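Local atomic coordinates of alpha-acetolactate decarboxylase (Bacillus subtilis subsp. subtilis str. 168, PDB entry 5XNE), a protein that converts acetolactate into acetoin with release of carbon dioxide, a step toward butane-2,3-diol that may also help control internal pH. Residues 90-99 and 188-199. Sequence-based numbering, arbitrary orientation.
Sequences MTREDFEKEI and FDYVLEDCTVTI
M90 pairs with L192 in an antiparallel, doubly hydrogen-bonded bridge (M90 N to L192 O 3.0 Å, L192 N to M90 O 2.8 Å), and one residue later the short strand gives way to helix 92-99, with T91 as its N-cap residue; the return bond of its capping box with D94 is weak. This illustrates how an edge-strand pairing can set a helix against two strands joined by a sharp turn of the chain at 193-194: strands 189-192 and 195-199 both meet the helix, the former at 82°.

Polar contacts cluster round R92. R92 NE makes a hydrogen-bonded salt bridge to D189 OD1 at 3.3 Å, near the guanidinium plane but above that of the carboxylate, while NH1 grips E96 OE1; E93 brings its charge close to NH2, and a water links R92 N, E93 OE1 and D189 OD1.

Y190 joins this network to the apolar layer. With CG between the backbone N and the carbonyl carbon (chi1 54°), its ring is brought against the helix, where R92 CB sits over the face, 3.9 Å from the centroid, and OH donates to E96 OE2. A leucine in its place would probably leave E96 OE2 without this donor and R92 CB without an aromatic face.

Among apolar side chains, F95 CD1 meets L192 CD1 and the neighbouring CE1 meets V197 CG2 at the ring edge, while CD2 on the other flank lies against Y190. Farther along, I99 CG2 and I199 CD1 meet tip to tip at 3.8 Å.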
# COMPACT_ATOMS: atom_id res chain seq x y z
N MET B 90 -32.64 5.37 -5.14
CA MET B 90 -31.57 4.56 -5.70
C MET B 90 -30.93 3.69 -4.62
O MET B 90 -30.56 4.19 -3.56
CB MET B 90 -30.52 5.45 -6.36
CG MET B 90 -29.68 4.71 -7.34
SD MET B 90 -28.30 5.63 -8.03
CE MET B 90 -29.18 6.86 -8.99
N THR B 91 -30.81 2.39 -4.90
CA THR B 91 -30.26 1.46 -3.93
C THR B 91 -28.74 1.57 -3.88
O THR B 91 -28.13 2.16 -4.77
CB THR B 91 -30.64 0.01 -4.25
OG1 THR B 91 -30.02 -0.39 -5.48
CG2 THR B 91 -32.15 -0.14 -4.37
N ARG B 92 -28.13 1.01 -2.84
CA ARG B 92 -26.68 0.97 -2.73
C ARG B 92 -26.08 0.32 -3.97
O ARG B 92 -25.15 0.86 -4.58
CB ARG B 92 -26.24 0.23 -1.48
CG ARG B 92 -24.73 -0.05 -1.43
CD ARG B 92 -24.33 -0.84 -0.21
NE ARG B 92 -24.85 -2.21 -0.23
CZ ARG B 92 -24.29 -3.20 -0.92
NH1 ARG B 92 -23.19 -2.99 -1.63
NH2 ARG B 92 -24.83 -4.41 -0.88
N GLU B 93 -26.63 -0.84 -4.34
CA GLU B 93 -26.15 -1.59 -5.50
C GLU B 93 -26.25 -0.75 -6.76
O GLU B 93 -25.30 -0.70 -7.54
CB GLU B 93 -26.93 -2.90 -5.66
CG GLU B 93 -26.73 -3.89 -4.53
CD GLU B 93 -27.60 -3.59 -3.32
OE1 GLU B 93 -28.31 -2.55 -3.32
OE2 GLU B 93 -27.57 -4.39 -2.36
N ASP B 94 -27.40 -0.11 -6.96
CA ASP B 94 -27.58 0.83 -8.07
C ASP B 94 -26.45 1.84 -8.06
O ASP B 94 -25.71 1.99 -9.03
CB ASP B 94 -28.89 1.64 -7.98
CG ASP B 94 -30.15 0.81 -8.08
OD1 ASP B 94 -30.06 -0.42 -8.25
OD2 ASP B 94 -31.26 1.41 -8.00
N PHE B 95 -26.36 2.56 -6.95
CA PHE B 95 -25.45 3.68 -6.82
C PHE B 95 -24.00 3.27 -7.00
O PHE B 95 -23.26 3.92 -7.73
CB PHE B 95 -25.63 4.34 -5.44
CG PHE B 95 -24.70 5.50 -5.20
CD1 PHE B 95 -24.92 6.72 -5.80
CD2 PHE B 95 -23.60 5.35 -4.36
CE1 PHE B 95 -24.05 7.79 -5.57
CE2 PHE B 95 -22.73 6.41 -4.13
CZ PHE B 95 -22.96 7.63 -4.73
N GLU B 96 -23.60 2.19 -6.35
CA GLU B 96 -22.19 1.82 -6.33
C GLU B 96 -21.74 1.38 -7.71
O GLU B 96 -20.61 1.65 -8.12
CB GLU B 96 -21.94 0.75 -5.26
CG GLU B 96 -21.85 1.40 -3.88
CD GLU B 96 -21.54 0.44 -2.76
OE1 GLU B 96 -21.32 -0.75 -3.05
OE2 GLU B 96 -21.51 0.90 -1.59
N LYS B 97 -22.65 0.77 -8.46
CA LYS B 97 -22.31 0.42 -9.83
C LYS B 97 -22.43 1.62 -10.76
O LYS B 97 -21.72 1.69 -11.76
CB LYS B 97 -23.16 -0.74 -10.33
CG LYS B 97 -23.19 -1.91 -9.37
CD LYS B 97 -21.96 -2.78 -9.55
CE LYS B 97 -21.76 -3.71 -8.35
NZ LYS B 97 -22.30 -3.14 -7.07
N GLU B 98 -23.29 2.58 -10.44
CA GLU B 98 -23.37 3.77 -11.30
C GLU B 98 -22.11 4.63 -11.16
O GLU B 98 -21.52 5.05 -12.16
CB GLU B 98 -24.62 4.59 -10.96
CG GLU B 98 -24.61 5.99 -11.56
CD GLU B 98 -26.01 6.49 -11.92
OE1 GLU B 98 -26.90 5.64 -12.17
OE2 GLU B 98 -26.21 7.72 -11.95
N ILE B 99 -21.69 4.88 -9.92
CA ILE B 99 -20.49 5.66 -9.67
C ILE B 99 -19.26 4.94 -10.22
O ILE B 99 -18.43 5.55 -10.88
CB ILE B 99 -20.30 5.93 -8.16
CG1 ILE B 99 -21.43 6.81 -7.64
CG2 ILE B 99 -18.93 6.56 -7.89
CD1 ILE B 99 -21.56 8.13 -8.36
N PHE B 188 -23.41 -0.22 6.37
CA PHE B 188 -23.61 -1.55 5.77
C PHE B 188 -24.44 -1.47 4.48
O PHE B 188 -24.21 -2.23 3.54
CB PHE B 188 -24.35 -2.49 6.74
CG PHE B 188 -23.50 -3.03 7.85
CD1 PHE B 188 -22.15 -3.29 7.67
CD2 PHE B 188 -24.07 -3.30 9.09
CE1 PHE B 188 -21.38 -3.81 8.70
CE2 PHE B 188 -23.31 -3.81 10.13
CZ PHE B 188 -21.96 -4.06 9.94
N ASP B 189 -25.43 -0.58 4.47
CA ASP B 189 -26.38 -0.52 3.36
C ASP B 189 -27.07 0.83 3.39
O ASP B 189 -27.08 1.51 4.41
CB ASP B 189 -27.39 -1.66 3.46
CG ASP B 189 -28.22 -1.83 2.19
OD1 ASP B 189 -27.74 -1.45 1.10
OD2 ASP B 189 -29.35 -2.34 2.28
N TYR B 190 -27.63 1.23 2.25
CA TYR B 190 -28.35 2.50 2.19
C TYR B 190 -29.20 2.60 0.93
O TYR B 190 -28.93 1.94 -0.07
CB TYR B 190 -27.37 3.67 2.25
CG TYR B 190 -26.28 3.63 1.21
CD1 TYR B 190 -25.12 2.90 1.42
CD2 TYR B 190 -26.40 4.33 0.02
CE1 TYR B 190 -24.12 2.86 0.48
CE2 TYR B 190 -25.40 4.30 -0.93
CZ TYR B 190 -24.25 3.57 -0.69
OH TYR B 190 -23.26 3.53 -1.63
N VAL B 191 -30.24 3.42 1.00
CA VAL B 191 -31.04 3.78 -0.16
C VAL B 191 -31.15 5.29 -0.20
O VAL B 191 -31.56 5.91 0.78
CB VAL B 191 -32.44 3.15 -0.12
CG1 VAL B 191 -33.26 3.62 -1.33
CG2 VAL B 191 -32.35 1.64 -0.08
N LEU B 192 -30.74 5.88 -1.31
CA LEU B 192 -30.78 7.32 -1.48
C LEU B 192 -32.18 7.73 -1.89
O LEU B 192 -32.79 7.09 -2.74
CB LEU B 192 -29.76 7.79 -2.53
CG LEU B 192 -28.40 7.08 -2.54
CD1 LEU B 192 -27.47 7.65 -3.58
CD2 LEU B 192 -27.77 7.17 -1.19
N GLU B 193 -32.69 8.79 -1.28
CA GLU B 193 -33.92 9.39 -1.75
C GLU B 193 -33.54 10.43 -2.79
O GLU B 193 -34.01 10.40 -3.93
CB GLU B 193 -34.72 10.00 -0.60
CG GLU B 193 -36.04 10.63 -1.04
CD GLU B 193 -37.05 10.67 0.09
OE1 GLU B 193 -36.75 10.14 1.18
OE2 GLU B 193 -38.15 11.24 -0.12
N ASP B 194 -32.67 11.34 -2.39
CA ASP B 194 -32.01 12.25 -3.30
C ASP B 194 -30.76 12.80 -2.63
O ASP B 194 -30.75 13.04 -1.42
CB ASP B 194 -32.94 13.40 -3.70
CG ASP B 194 -33.35 14.25 -2.52
OD1 ASP B 194 -32.60 15.19 -2.19
OD2 ASP B 194 -34.42 13.98 -1.93
N CYS B 195 -29.70 12.99 -3.40
CA CYS B 195 -28.46 13.51 -2.83
C CYS B 195 -27.56 14.13 -3.88
O CYS B 195 -27.70 13.88 -5.08
CB CYS B 195 -27.70 12.39 -2.11
SG CYS B 195 -26.84 11.18 -3.18
N THR B 196 -26.62 14.95 -3.41
CA THR B 196 -25.52 15.41 -4.23
C THR B 196 -24.29 14.56 -3.93
O THR B 196 -23.99 14.27 -2.77
CB THR B 196 -25.22 16.90 -3.98
OG1 THR B 196 -24.05 17.30 -4.72
CG2 THR B 196 -25.00 17.19 -2.51
N VAL B 197 -23.61 14.14 -4.99
CA VAL B 197 -22.36 13.39 -4.86
C VAL B 197 -21.19 14.28 -5.23
O VAL B 197 -21.25 15.05 -6.19
CB VAL B 197 -22.34 12.14 -5.74
CG1 VAL B 197 -21.09 11.31 -5.46
CG2 VAL B 197 -23.59 11.31 -5.50
N THR B 198 -20.11 14.17 -4.46
CA THR B 198 -18.88 14.86 -4.78
C THR B 198 -17.75 13.85 -4.63
O THR B 198 -17.74 13.07 -3.66
CB THR B 198 -18.64 16.08 -3.86
OG1 THR B 198 -19.83 16.88 -3.82
CG2 THR B 198 -17.53 16.94 -4.40
N ILE B 199 -16.82 13.84 -5.58
CA ILE B 199 -15.74 12.85 -5.62
C ILE B 199 -14.39 13.55 -5.80
O ILE B 199 -14.26 14.52 -6.56
CB ILE B 199 -15.95 11.83 -6.75
CG1 ILE B 199 -17.28 11.09 -6.56
CG2 ILE B 199 -14.81 10.82 -6.80
CD1 ILE B 199 -17.59 10.08 -7.64
O HOH W 1 -29.61 -1.23 -1.01